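Local coordinates for protein HI1317 (Haemophilus influenzae, PDB 1JOV) that probably catalyses the interconversion of the alpha and beta anomers of D-glucose 6-phosphate, as a member of the glucose-6-phosphate 1-epimerase family, at residues 223-228 / 243-248; 156-161 / 239-244; 171-176 / 190-195; 247-252 / 262-267. All coordinates share one frame; numbering follows the deposited sequence.

Overall arrangement
HI1317 has no helix, its regular structure is antiparallel sheet, and strand 244-251 is the thread through this example. Contact 1 pairs that strand with 222-227 in one sheet; contact 3, its centre about 11 Å away, lies across strand 191-196, the other neighbour of 222-227. Contact 4, centred about 12 Å from contact 1, carries strand 244-251 past strand 261-268 of a second sheet. Contact 2 joins loops at the start of 244-251, sharing K243 and M244 with contact 1. Along the chain contact 2 opens first, contact 3 falls within its span, then contact 1 opens and contact 4 ends the series. E248, a predicted active-site residue, belongs to contacts 1 and 4, with D192 of contact 3 nearby.

Contact 1: 223-228 / 243-248; sequences FVLWNP and KMLCLE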
loop_
_atom_site.group_PDB
_atom_site.type_symbol
_atom_site.label_atom_id
_atom_site.label_comp_id
_atom_site.label_asym_id
_atom_site.label_seq_id
_atom_site.Cartn_x
_atom_site.Cartn_y
_atom_site.Cartn_z
ATOM N N PHE A 223 6.683 6.216 9.884
ATOM C CA PHE A 223 5.294 5.853 9.581
ATOM C C PHE A 223 4.635 7.147 9.142
ATOM O O PHE A 223 4.644 8.116 9.888
ATOM C CB PHE A 223 4.485 5.282 10.770
ATOM C CG PHE A 223 4.889 3.948 11.273
ATOM C CD1 PHE A 223 5.024 2.875 10.373
ATOM C CD2 PHE A 223 5.101 3.718 12.635
ATOM C CE1 PHE A 223 5.411 1.629 10.800
ATOM C CE2 PHE A 223 5.494 2.473 13.087
ATOM C CZ PHE A 223 5.652 1.451 12.165
ATOM N N VAL A 224 4.066 7.185 7.936
ATOM C CA VAL A 224 3.466 8.401 7.429
ATOM C C VAL A 224 1.920 8.294 7.540
ATOM O O VAL A 224 1.287 7.320 7.068
ATOM C CB VAL A 224 3.903 8.617 5.954
ATOM C CG1 VAL A 224 3.261 9.858 5.315
ATOM C CG2 VAL A 224 5.437 8.745 5.811
ATOM N N LEU A 225 1.285 9.257 8.195
ATOM C CA LEU A 225 -0.166 9.180 8.340
ATOM C C LEU A 225 -0.673 10.270 7.451
ATOM O O LEU A 225 -0.220 11.409 7.586
ATOM C CB LEU A 225 -0.555 9.450 9.782
ATOM C CG LEU A 225 -2.051 9.370 10.098
ATOM C CD1 LEU A 225 -2.603 7.970 9.917
ATOM C CD2 LEU A 225 -2.213 9.831 11.583
ATOM N N TRP A 226 -1.593 9.938 6.516
ATOM C CA TRP A 226 -2.018 10.919 5.497
ATOM C C TRP A 226 -3.489 10.809 5.060
ATOM O O TRP A 226 -3.960 9.741 4.755
ATOM C CB TRP A 226 -1.236 10.774 4.214
ATOM C CG TRP A 226 -1.657 11.682 3.103
ATOM C CD1 TRP A 226 -1.686 13.070 3.106
ATOM C CD2 TRP A 226 -2.238 11.285 1.842
ATOM N NE1 TRP A 226 -2.157 13.537 1.907
ATOM C CE2 TRP A 226 -2.478 12.460 1.100
ATOM C CE3 TRP A 226 -2.479 10.032 1.222
ATOM C CZ2 TRP A 226 -3.038 12.427 -0.165
ATOM C CZ3 TRP A 226 -3.039 10.000 -0.052
ATOM C CH2 TRP A 226 -3.279 11.176 -0.755
ATOM N N ASN A 227 -4.195 11.958 5.001
ATOM C CA ASN A 227 -5.584 12.074 4.494
ATOM C C ASN A 227 -5.660 13.476 3.908
ATOM O O ASN A 227 -5.350 14.439 4.598
ATOM C CB ASN A 227 -6.643 11.793 5.588
ATOM C CG ASN A 227 -8.095 11.796 5.017
ATOM O OD1 ASN A 227 -8.567 12.854 4.541
ATOM N ND2 ASN A 227 -8.735 10.618 4.944
ATOM N N PRO A 228 -5.933 13.593 2.627
ATOM C CA PRO A 228 -5.851 14.874 1.942
ATOM C C PRO A 228 -7.033 15.800 2.345
ATOM O O PRO A 228 -7.010 17.008 2.059
ATOM C CB PRO A 228 -5.978 14.482 0.461
ATOM C CG PRO A 228 -6.770 13.214 0.466
ATOM C CD PRO A 228 -6.384 12.526 1.725
ATOM N N LYS A 243 -13.451 7.962 2.705
ATOM C CA LYS A 243 -13.506 6.507 2.805
ATOM C C LYS A 243 -12.110 5.892 2.830
ATOM O O LYS A 243 -11.975 4.659 2.722
ATOM C CB LYS A 243 -14.327 5.908 1.633
ATOM C CG LYS A 243 -15.800 6.370 1.565
ATOM C CD LYS A 243 -16.752 5.628 2.466
ATOM C CE LYS A 243 -18.186 5.994 2.071
ATOM N NZ LYS A 243 -18.404 7.479 1.862
ATOM N N MET A 244 -11.096 6.711 3.066
ATOM C CA MET A 244 -9.704 6.207 3.016
ATOM C C MET A 244 -8.860 6.868 4.110
ATOM O O MET A 244 -9.206 7.905 4.695
ATOM C CB MET A 244 -9.080 6.482 1.666
ATOM C CG MET A 244 -9.089 7.917 1.270
ATOM S SD MET A 244 -7.805 8.910 1.953
ATOM C CE MET A 244 -6.669 8.559 0.731
ATOM N N LEU A 245 -7.782 6.185 4.445
ATOM C CA LEU A 245 -6.750 6.737 5.281
ATOM C C LEU A 245 -5.456 5.974 4.945
ATOM O O LEU A 245 -5.437 4.735 4.939
ATOM C CB LEU A 245 -7.082 6.566 6.736
ATOM C CG LEU A 245 -6.076 7.045 7.773
ATOM C CD1 LEU A 245 -5.814 8.527 7.474
ATOM C CD2 LEU A 245 -6.621 6.842 9.201
ATOM N N CYS A 246 -4.400 6.735 4.739
ATOM C CA CYS A 246 -3.070 6.101 4.557
ATOM C C CYS A 246 -2.238 6.047 5.835
ATOM O O CYS A 246 -2.038 7.068 6.498
ATOM C CB CYS A 246 -2.310 6.859 3.496
ATOM S SG CYS A 246 -2.968 6.594 1.824
ATOM N N LEU A 247 -1.728 4.849 6.150
ATOM C CA LEU A 247 -0.798 4.604 7.259
ATOM C C LEU A 247 0.360 3.856 6.554
ATOM O O LEU A 247 0.291 2.636 6.370
ATOM C CB LEU A 247 -1.398 3.833 8.422
ATOM C CG LEU A 247 -0.654 4.163 9.714
ATOM C CD1 LEU A 247 -1.426 3.688 10.933
ATOM C CD2 LEU A 247 0.744 3.553 9.712
ATOM N N GLU A 248 1.341 4.601 6.120
ATOM C CA GLU A 248 2.434 4.124 5.317
ATOM C C GLU A 248 3.628 3.548 6.085
ATOM O O GLU A 248 4.144 4.175 7.025
ATOM C CB GLU A 248 2.974 5.257 4.460
ATOM C CG GLU A 248 1.903 6.026 3.717
ATOM C CD GLU A 248 2.381 7.291 3.022
ATOM O OE1 GLU A 248 3.580 7.387 2.739
ATOM O OE2 GLU A 248 1.547 8.184 2.756
#
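V224 and E248 show how a beta pair can double as a rest for a functional group. As a hydrogen-bonded antiparallel pair they exchange two backbone bonds: E248 N reaches V224 O at 2.9 Å with an almost straight N-H (172°), and V224 N uses a lone pair of E248 O at 3.1 Å. On the same face, the E248 chain runs extended beyond CG and lays its carboxylate against the valine. OE1 meets V224 CB and OE2 meets V224 CG1, each at 3.5 Å. On the opposite face the contact is purely apolar: L225 CD1 meets L245 CD1 (4.1 Å), within a layer that V161 and V163 continue.

Packing changes at the other end, where W226 is partly exposed. With its CG trans to the backbone N (chi1 177°), the indole rises from the sheet with its CE3-CZ3 edge turned toward C246, whose SG lies 3.5 Å from W226 CE3. M244, its chain bent twice, brings CE to within 4.0 Å of W226 CZ3, and P228 CD sits over one face of the indole, toward its rim. N227 is anchored beyond the pair, through OD1 to W229 N and ND2 to Y241 O.

Backbone polarity is thus met within the sheet, while hydrocarbon flanks the E248 carboxylate, predicted to be catalytic, and probably limits its motion beside H150.

Contact 2: 156-161 / 239-244; sequences GDINQV and TGYQKM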
loop_
_atom_site.group_PDB
_atom_site.type_symbol
_atom_site.label_atom_id
_atom_site.label_comp_id
_atom_site.label_asym_id
_atom_site.label_seq_id
_atom_site.Cartn_x
_atom_site.Cartn_y
_atom_site.Cartn_z
ATOM N N GLY A 156 -15.174 3.181 6.723
ATOM C CA GLY A 156 -16.561 3.656 6.553
ATOM C C GLY A 156 -16.764 5.156 6.497
ATOM O O GLY A 156 -17.488 5.676 5.617
ATOM N N ASP A 157 -16.027 5.878 7.357
ATOM C CA ASP A 157 -16.131 7.341 7.397
ATOM C C ASP A 157 -14.929 7.879 8.109
ATOM O O ASP A 157 -14.652 7.453 9.246
ATOM C CB ASP A 157 -17.377 7.780 8.186
ATOM C CG ASP A 157 -17.867 9.210 7.800
ATOM O OD1 ASP A 157 -17.077 10.040 7.272
ATOM O OD2 ASP A 157 -19.044 9.597 7.974
ATOM N N ILE A 158 -14.195 8.778 7.435
ATOM C CA ILE A 158 -13.017 9.374 8.059
ATOM C C ILE A 158 -13.370 10.003 9.426
ATOM O O ILE A 158 -12.518 10.032 10.278
ATOM C CB ILE A 158 -12.315 10.405 7.157
ATOM C CG1 ILE A 158 -10.963 10.782 7.764
ATOM C CG2 ILE A 158 -13.199 11.634 6.940
ATOM C CD1 ILE A 158 -10.067 9.586 8.083
ATOM N N ASN A 159 -14.621 10.350 9.677
ATOM C CA ASN A 159 -14.956 10.926 10.983
ATOM C C ASN A 159 -15.115 9.966 12.143
ATOM O O ASN A 159 -15.153 10.384 13.306
ATOM C CB ASN A 159 -16.183 11.798 10.860
ATOM C CG ASN A 159 -15.971 12.853 9.881
ATOM O OD1 ASN A 159 -14.927 13.503 9.908
ATOM N ND2 ASN A 159 -16.917 13.037 8.963
ATOM N N GLN A 160 -15.143 8.678 11.826
ATOM C CA GLN A 160 -15.386 7.669 12.781
ATOM C C GLN A 160 -14.161 6.777 12.915
ATOM O O GLN A 160 -14.318 5.663 13.352
ATOM C CB GLN A 160 -16.639 6.851 12.390
ATOM C CG GLN A 160 -17.976 7.613 12.484
ATOM C CD GLN A 160 -19.204 6.778 12.100
ATOM O OE1 GLN A 160 -19.834 6.167 12.954
ATOM N NE2 GLN A 160 -19.553 6.780 10.818
ATOM N N VAL A 161 -12.926 7.268 12.617
ATOM C CA VAL A 161 -11.748 6.412 12.759
ATOM C C VAL A 161 -10.790 6.880 13.889
ATOM O O VAL A 161 -10.604 8.079 14.092
ATOM C CB VAL A 161 -10.975 6.358 11.422
ATOM C CG1 VAL A 161 -9.594 5.775 11.644
ATOM C CG2 VAL A 161 -11.740 5.555 10.393
ATOM N N THR A 239 -15.058 13.462 -2.976
ATOM C CA THR A 239 -15.593 12.757 -1.809
ATOM C C THR A 239 -14.712 11.559 -1.337
ATOM O O THR A 239 -14.999 10.954 -0.305
ATOM C CB THR A 239 -16.995 12.257 -2.186
ATOM O OG1 THR A 239 -17.560 11.538 -1.073
ATOM C CG2 THR A 239 -16.907 11.343 -3.406
ATOM N N GLY A 240 -13.684 11.251 -2.111
ATOM C CA GLY A 240 -12.794 10.145 -1.820
ATOM C C GLY A 240 -12.192 10.167 -0.431
ATOM O O GLY A 240 -12.060 9.118 0.160
ATOM N N TYR A 241 -11.779 11.323 0.103
ATOM C CA TYR A 241 -11.063 11.292 1.380
ATOM C C TYR A 241 -11.877 10.681 2.511
ATOM O O TYR A 241 -11.303 10.261 3.518
ATOM C CB TYR A 241 -10.633 12.711 1.862
ATOM C CG TYR A 241 -11.789 13.507 2.508
ATOM C CD1 TYR A 241 -12.686 14.225 1.725
ATOM C CD2 TYR A 241 -11.981 13.571 3.871
ATOM C CE1 TYR A 241 -13.724 14.975 2.261
ATOM C CE2 TYR A 241 -13.014 14.324 4.431
ATOM C CZ TYR A 241 -13.884 15.024 3.614
ATOM O OH TYR A 241 -14.912 15.774 4.159
ATOM N N GLN A 242 -13.200 10.625 2.362
ATOM C CA GLN A 242 -14.023 10.179 3.463
ATOM C C GLN A 242 -13.953 8.709 3.701
ATOM O O GLN A 242 -14.316 8.234 4.787
ATOM C CB GLN A 242 -15.505 10.514 3.156
ATOM C CG GLN A 242 -15.752 11.974 2.986
ATOM C CD GLN A 242 -17.230 12.294 2.978
ATOM O OE1 GLN A 242 -17.745 12.869 3.933
ATOM N NE2 GLN A 242 -17.914 11.947 1.885
ATOM N N LYS A 243 -13.451 7.962 2.705
ATOM C CA LYS A 243 -13.506 6.507 2.805
ATOM C C LYS A 243 -12.110 5.892 2.830
ATOM O O LYS A 243 -11.975 4.659 2.722
ATOM C CB LYS A 243 -14.327 5.908 1.633
ATOM C CG LYS A 243 -15.800 6.370 1.565
ATOM C CD LYS A 243 -16.752 5.628 2.466
ATOM C CE LYS A 243 -18.186 5.994 2.071
ATOM N NZ LYS A 243 -18.404 7.479 1.862
ATOM N N MET A 244 -11.096 6.711 3.066
ATOM C CA MET A 244 -9.704 6.207 3.016
ATOM C C MET A 244 -8.860 6.868 4.110
ATOM O O MET A 244 -9.206 7.905 4.695
ATOM C CB MET A 244 -9.080 6.482 1.666
ATOM C CG MET A 244 -9.089 7.917 1.270
ATOM S SD MET A 244 -7.805 8.910 1.953
ATOM C CE MET A 244 -6.669 8.559 0.731
#
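I158 and Q242 hold two loops together through a single backbone bond. I158 N gives its hydrogen to Q242 O at 2.7 Å, a short bond but a bent one (135° at the hydrogen), with the donor tilted 24° from the carbonyl plane. The same oxygen takes a CA-H contact from D157, whose CA lies 3.3 Å away. Beside this polar join, I158 sets CG2 against the ring of Y241, 3.7 Å from its CE2, the two side chains crossing at about a right angle. On the other flank K243 folds at chi2, which carries its methylenes alongside the G156 carbonyl; CD comes within 3.2 Å of G156 O.

A second shell fixes these groups. Each loop contains a short 3-10 segment: Q160 N returns to D157 O at 2.9 Å, and K243 N returns to G240 O in the partner loop. Q242 NE2 binds T239 OG1 at 3.0 Å, while Q242 CG covers one face of the Y241 ring. That ring also meets W229 and H230. Further out, G156 N is bound by D206 OD2, and Y241 O accepts from N227 ND2 at the end of the neighbouring strand.

Opposite charges play little direct part, since K243 NZ stays 6.1 Å from D157 OD1. The chemistry implies a joint of a different kind: one shared carbonyl oxygen and a patch of aliphatic and aromatic carbon tie the loop after strand 145-154 to the loop leading into strand 244-251.

Contact 3: 171-176 / 190-195; sequences FNSLNQ and NVDCIY
S173 still holds D192 after the strand it follows has come to an end, and does so both directly and through water. S173 N binds D192 O at 3.0 Å, arriving almost in line with the carbonyl bond, while the serine hydroxyl shares a water with the aspartate side chain. That water lies 2.9 Å from S173 OG and donates to D192 OD1 at 2.7 Å, so one residue is engaged through its backbone and its carboxylate at once.

Before this point the pairing is regular. F171 and I194 form an antiparallel hydrogen-bonded pair: F171 N to I194 O is virtually straight (178°), and the return bond from I194 N to F171 O measures 2.7 Å. N172 and C193 follow as a non-hydrogen-bonded pair; C193 and C170 have been seen joined as a disulfide, a covalent tie between the same two strands. I194, with CG1 turned beside its own backbone N (chi1 -50°), brings CD1 to 3.7 Å from S173 OG.

Within the turn, L174 drapes its forked end over the start of the other strand. CD2 packs on D192 CB at 3.7 Å, whereas CD1 lies 3.1 Å from the backbone O of N190 and beside its side-chain amide. Q176 NE2 in turn binds S173 O, and E179 receives the amides of both N172 and N175.

The mixture implies a gradual end to the pairing: one more backbone bond, a bridging water and the leucine methyls carry the contact on as the chain turns away. The water adds to the hold on D192, whose side chain lies about 6 Å from that of E248, a predicted active-site residue.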
loop_
_atom_site.group_PDB
_atom_site.type_symbol
_atom_site.label_atom_id
_atom_site.label_comp_id
_atom_site.label_asym_id
_atom_site.label_seq_id
_atom_site.Cartn_x
_atom_site.Cartn_y
_atom_site.Cartn_z
ATOM N N PHE A 171 6.386 14.814 12.752
ATOM C CA PHE A 171 6.794 15.926 11.922
ATOM C C PHE A 171 5.656 16.196 10.955
ATOM O O PHE A 171 5.183 15.263 10.270
ATOM C CB PHE A 171 8.090 15.586 11.174
ATOM C CG PHE A 171 8.647 16.722 10.365
ATOM C CD1 PHE A 171 9.390 17.735 11.010
ATOM C CD2 PHE A 171 8.492 16.795 9.013
ATOM C CE1 PHE A 171 9.935 18.794 10.282
ATOM C CE2 PHE A 171 9.023 17.827 8.275
ATOM C CZ PHE A 171 9.759 18.849 8.916
ATOM N N ASN A 172 5.197 17.455 10.913
ATOM C CA ASN A 172 4.084 17.908 10.058
ATOM C C ASN A 172 4.599 18.453 8.735
ATOM O O ASN A 172 5.154 19.545 8.702
ATOM C CB ASN A 172 3.223 18.988 10.798
ATOM C CG ASN A 172 1.889 19.291 10.102
ATOM O OD1 ASN A 172 1.704 19.055 8.894
ATOM N ND2 ASN A 172 0.963 19.882 10.868
ATOM N N SER A 173 4.427 17.698 7.650
ATOM C CA SER A 173 4.972 18.071 6.354
ATOM C C SER A 173 4.217 19.236 5.807
ATOM O O SER A 173 4.655 19.889 4.859
ATOM C CB SER A 173 4.918 16.899 5.354
ATOM O OG SER A 173 5.587 15.790 5.912
ATOM N N LEU A 174 3.024 19.435 6.362
ATOM C CA LEU A 174 2.150 20.477 5.849
ATOM C C LEU A 174 2.844 21.844 6.007
ATOM O O LEU A 174 3.018 22.595 5.029
ATOM C CB LEU A 174 0.758 20.377 6.520
ATOM C CG LEU A 174 -0.014 19.138 6.016
ATOM C CD1 LEU A 174 -1.404 18.983 6.658
ATOM C CD2 LEU A 174 -0.092 19.138 4.512
ATOM N N ASN A 175 3.364 22.072 7.199
ATOM C CA ASN A 175 3.975 23.348 7.541
ATOM C C ASN A 175 5.442 23.165 7.946
ATOM O O ASN A 175 6.083 24.075 8.467
ATOM C CB ASN A 175 3.187 23.979 8.675
ATOM C CG ASN A 175 3.207 23.119 9.907
ATOM O OD1 ASN A 175 3.925 22.110 9.921
ATOM N ND2 ASN A 175 2.413 23.474 10.941
ATOM N N GLN A 176 5.965 21.975 7.681
ATOM C CA GLN A 176 7.351 21.640 7.958
ATOM C C GLN A 176 7.705 21.891 9.394
ATOM O O GLN A 176 8.763 22.453 9.683
ATOM C CB GLN A 176 8.316 22.418 7.061
ATOM C CG GLN A 176 8.230 22.054 5.590
ATOM C CD GLN A 176 8.705 20.639 5.303
ATOM O OE1 GLN A 176 9.869 20.312 5.542
ATOM N NE2 GLN A 176 7.817 19.805 4.761
ATOM N N ASN A 190 -6.947 17.842 7.080
ATOM C CA ASN A 190 -5.784 17.412 6.272
ATOM C C ASN A 190 -4.605 17.099 7.146
ATOM O O ASN A 190 -4.082 17.992 7.843
ATOM C CB ASN A 190 -5.407 18.455 5.258
ATOM C CG ASN A 190 -4.247 18.082 4.407
ATOM O OD1 ASN A 190 -3.770 18.936 3.641
ATOM N ND2 ASN A 190 -3.821 16.799 4.451
ATOM N N VAL A 191 -4.209 15.826 7.120
ATOM C CA VAL A 191 -3.087 15.328 7.891
ATOM C C VAL A 191 -2.042 14.732 6.953
ATOM O O VAL A 191 -2.364 14.017 6.000
ATOM C CB VAL A 191 -3.500 14.272 8.927
ATOM C CG1 VAL A 191 -2.294 13.662 9.702
ATOM C CG2 VAL A 191 -4.526 14.787 9.955
ATOM N N ASP A 192 -0.797 15.151 7.132
ATOM C CA ASP A 192 0.328 14.701 6.308
ATOM C C ASP A 192 1.573 14.698 7.221
ATOM O O ASP A 192 2.436 15.585 7.120
ATOM C CB ASP A 192 0.522 15.525 5.027
ATOM C CG ASP A 192 1.443 14.828 3.998
ATOM O OD1 ASP A 192 2.013 13.781 4.358
ATOM O OD2 ASP A 192 1.624 15.186 2.817
ATOM N N CYS A 193 1.683 13.667 8.045
ATOM C CA CYS A 193 2.716 13.705 9.056
ATOM C C CYS A 193 3.574 12.467 9.182
ATOM O O CYS A 193 3.101 11.340 9.047
ATOM C CB CYS A 193 2.105 14.081 10.403
ATOM S SG CYS A 193 1.262 12.749 11.243
ATOM N N ILE A 194 4.837 12.672 9.451
ATOM C CA ILE A 194 5.790 11.596 9.567
ATOM C C ILE A 194 6.144 11.296 11.006
ATOM O O ILE A 194 6.730 12.141 11.700
ATOM C CB ILE A 194 7.080 11.954 8.823
ATOM C CG1 ILE A 194 6.764 12.431 7.401
ATOM C CG2 ILE A 194 8.030 10.766 8.761
ATOM C CD1 ILE A 194 7.955 13.028 6.676
ATOM N N TYR A 195 5.801 10.115 11.473
ATOM C CA TYR A 195 6.179 9.657 12.781
ATOM C C TYR A 195 7.419 8.763 12.744
ATOM O O TYR A 195 7.647 8.009 11.797
ATOM C CB TYR A 195 5.133 8.721 13.368
ATOM C CG TYR A 195 3.768 9.294 13.757
ATOM C CD1 TYR A 195 2.779 9.514 12.809
ATOM C CD2 TYR A 195 3.455 9.555 15.088
ATOM C CE1 TYR A 195 1.511 9.973 13.155
ATOM C CE2 TYR A 195 2.214 10.008 15.440
ATOM C CZ TYR A 195 1.232 10.230 14.490
ATOM O OH TYR A 195 -0.040 10.690 14.890
HETATM O O HOH W 1 4.749 13.608 4.162
#

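Contact 4: 247-252 / 262-267; sequences LETARI and LSVEIS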
loop_
_atom_site.group_PDB
_atom_site.type_symbol
_atom_site.label_atom_id
_atom_site.label_comp_id
_atom_site.label_asym_id
_atom_site.label_seq_id
_atom_site.Cartn_x
_atom_site.Cartn_y
_atom_site.Cartn_z
ATOM N N LEU A 247 -1.728 4.849 6.150
ATOM C CA LEU A 247 -0.798 4.604 7.259
ATOM C C LEU A 247 0.360 3.856 6.554
ATOM O O LEU A 247 0.291 2.636 6.370
ATOM C CB LEU A 247 -1.398 3.833 8.422
ATOM C CG LEU A 247 -0.654 4.163 9.714
ATOM C CD1 LEU A 247 -1.426 3.688 10.933
ATOM C CD2 LEU A 247 0.744 3.553 9.712
ATOM N N GLU A 248 1.341 4.601 6.120
ATOM C CA GLU A 248 2.434 4.124 5.317
ATOM C C GLU A 248 3.628 3.548 6.085
ATOM O O GLU A 248 4.144 4.175 7.025
ATOM C CB GLU A 248 2.974 5.257 4.460
ATOM C CG GLU A 248 1.903 6.026 3.717
ATOM C CD GLU A 248 2.381 7.291 3.022
ATOM O OE1 GLU A 248 3.580 7.387 2.739
ATOM O OE2 GLU A 248 1.547 8.184 2.756
ATOM N N THR A 249 4.088 2.359 5.699
ATOM C CA THR A 249 5.276 1.680 6.258
ATOM C C THR A 249 6.492 2.290 5.548
ATOM O O THR A 249 6.566 2.153 4.314
ATOM C CB THR A 249 5.213 0.207 5.963
ATOM O OG1 THR A 249 3.954 -0.336 6.404
ATOM C CG2 THR A 249 6.346 -0.516 6.674
ATOM N N ALA A 250 7.439 2.952 6.217
ATOM C CA ALA A 250 8.407 3.694 5.442
ATOM C C ALA A 250 9.861 3.700 5.944
ATOM O O ALA A 250 10.094 3.487 7.105
ATOM C CB ALA A 250 8.025 5.149 5.342
ATOM N N ARG A 251 10.782 3.917 5.025
ATOM C CA ARG A 251 12.217 4.023 5.276
ATOM C C ARG A 251 12.549 5.319 4.562
ATOM O O ARG A 251 12.911 5.321 3.361
ATOM C CB ARG A 251 12.984 2.797 4.778
ATOM C CG ARG A 251 12.822 1.572 5.718
ATOM C CD ARG A 251 13.801 1.725 6.965
ATOM N NE ARG A 251 15.185 1.420 6.599
ATOM C CZ ARG A 251 15.690 0.230 6.625
ATOM N NH1 ARG A 251 14.966 -0.723 6.943
ATOM N NH2 ARG A 251 16.962 -0.003 6.268
ATOM N N ILE A 252 12.427 6.423 5.296
ATOM C CA ILE A 252 12.625 7.734 4.711
ATOM C C ILE A 252 13.983 8.338 5.120
ATOM O O ILE A 252 14.730 8.873 4.256
ATOM C CB ILE A 252 11.448 8.695 5.123
ATOM C CG1 ILE A 252 10.110 8.286 4.476
ATOM C CG2 ILE A 252 11.733 10.089 4.766
ATOM C CD1 ILE A 252 8.878 8.895 5.118
ATOM N N LEU A 262 11.580 -4.151 3.829
ATOM C CA LEU A 262 10.699 -3.546 4.768
ATOM C C LEU A 262 9.357 -4.189 4.461
ATOM O O LEU A 262 9.052 -4.499 3.309
ATOM C CB LEU A 262 10.731 -2.022 4.704
ATOM C CG LEU A 262 9.829 -1.309 3.678
ATOM C CD1 LEU A 262 9.724 0.172 3.997
ATOM C CD2 LEU A 262 10.367 -1.506 2.260
ATOM N N SER A 263 8.547 -4.419 5.496
ATOM C CA SER A 263 7.288 -5.037 5.225
ATOM C C SER A 263 6.217 -4.644 6.194
ATOM O O SER A 263 6.485 -3.975 7.193
ATOM C CB SER A 263 7.434 -6.551 5.268
ATOM O OG SER A 263 7.761 -6.999 6.572
ATOM N N VAL A 264 4.997 -5.084 5.893
ATOM C CA VAL A 264 3.833 -4.860 6.753
ATOM C C VAL A 264 2.939 -6.086 6.706
ATOM O O VAL A 264 2.752 -6.738 5.667
ATOM C CB VAL A 264 3.044 -3.586 6.369
ATOM C CG1 VAL A 264 2.435 -3.733 4.988
ATOM C CG2 VAL A 264 1.977 -3.274 7.419
ATOM N N GLU A 265 2.423 -6.361 7.849
ATOM C CA GLU A 265 1.458 -7.438 7.998
ATOM C C GLU A 265 0.124 -6.799 8.415
ATOM O O GLU A 265 0.017 -6.142 9.451
ATOM C CB GLU A 265 1.903 -8.453 9.102
ATOM C CG GLU A 265 0.963 -9.620 9.265
ATOM C CD GLU A 265 1.296 -10.531 10.490
ATOM O OE1 GLU A 265 2.170 -11.415 10.338
ATOM O OE2 GLU A 265 0.662 -10.350 11.567
ATOM N N ILE A 266 -0.880 -6.951 7.560
ATOM C CA ILE A 266 -2.251 -6.423 7.713
ATOM C C ILE A 266 -3.260 -7.500 8.142
ATOM O O ILE A 266 -3.267 -8.615 7.604
ATOM C CB ILE A 266 -2.714 -5.773 6.376
ATOM C CG1 ILE A 266 -1.546 -5.046 5.698
ATOM C CG2 ILE A 266 -3.865 -4.813 6.632
ATOM C CD1 ILE A 266 -1.976 -4.078 4.621
ATOM N N SER A 267 -4.126 -7.158 9.107
ATOM C CA SER A 267 -5.112 -8.138 9.568
ATOM C C SER A 267 -6.303 -7.357 10.118
ATOM O O SER A 267 -6.217 -6.123 10.347
ATOM C CB SER A 267 -4.485 -8.972 10.690
ATOM O OG SER A 267 -4.199 -8.057 11.707
#
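T249 and V264 face one another obliquely, the threonine turning its hydroxyl toward the branch point of the valine. OG1 lies 3.4 Å from V264 CB and 3.7 Å from V264 CG2, while the methyl CG2 goes the other way along the strand, to 3.5 Å from S263 O. With OG1 beside its own backbone N (chi1 -53°), the hydroxyl rests on the valine's hydrocarbon and keeps its polar bond for H217 ND1.

R251 and L262 make the second pair and run alongside each other, pointing opposite ways. L262 CD1 rests 3.8 Å from R251 CG and 3.7 Å from T249 O, so a single methyl bridges the two inward-facing residues of the strand. Bends at chi2 and chi3 take the guanidinium beyond the leucine, where E260 forms a salt bridge and N219 O, H254 O and L255 O accept hydrogen bonds.

The two strand segments approach to 7.3 Å between axes, at 155°, wider than the spacing of paired strands, and the side chains fill the gap between two sheets. Strand 244-251 lies between 145-154 and 222-227 in its sheet, and strand 261-268 between 133-139 and 211-218 in the other.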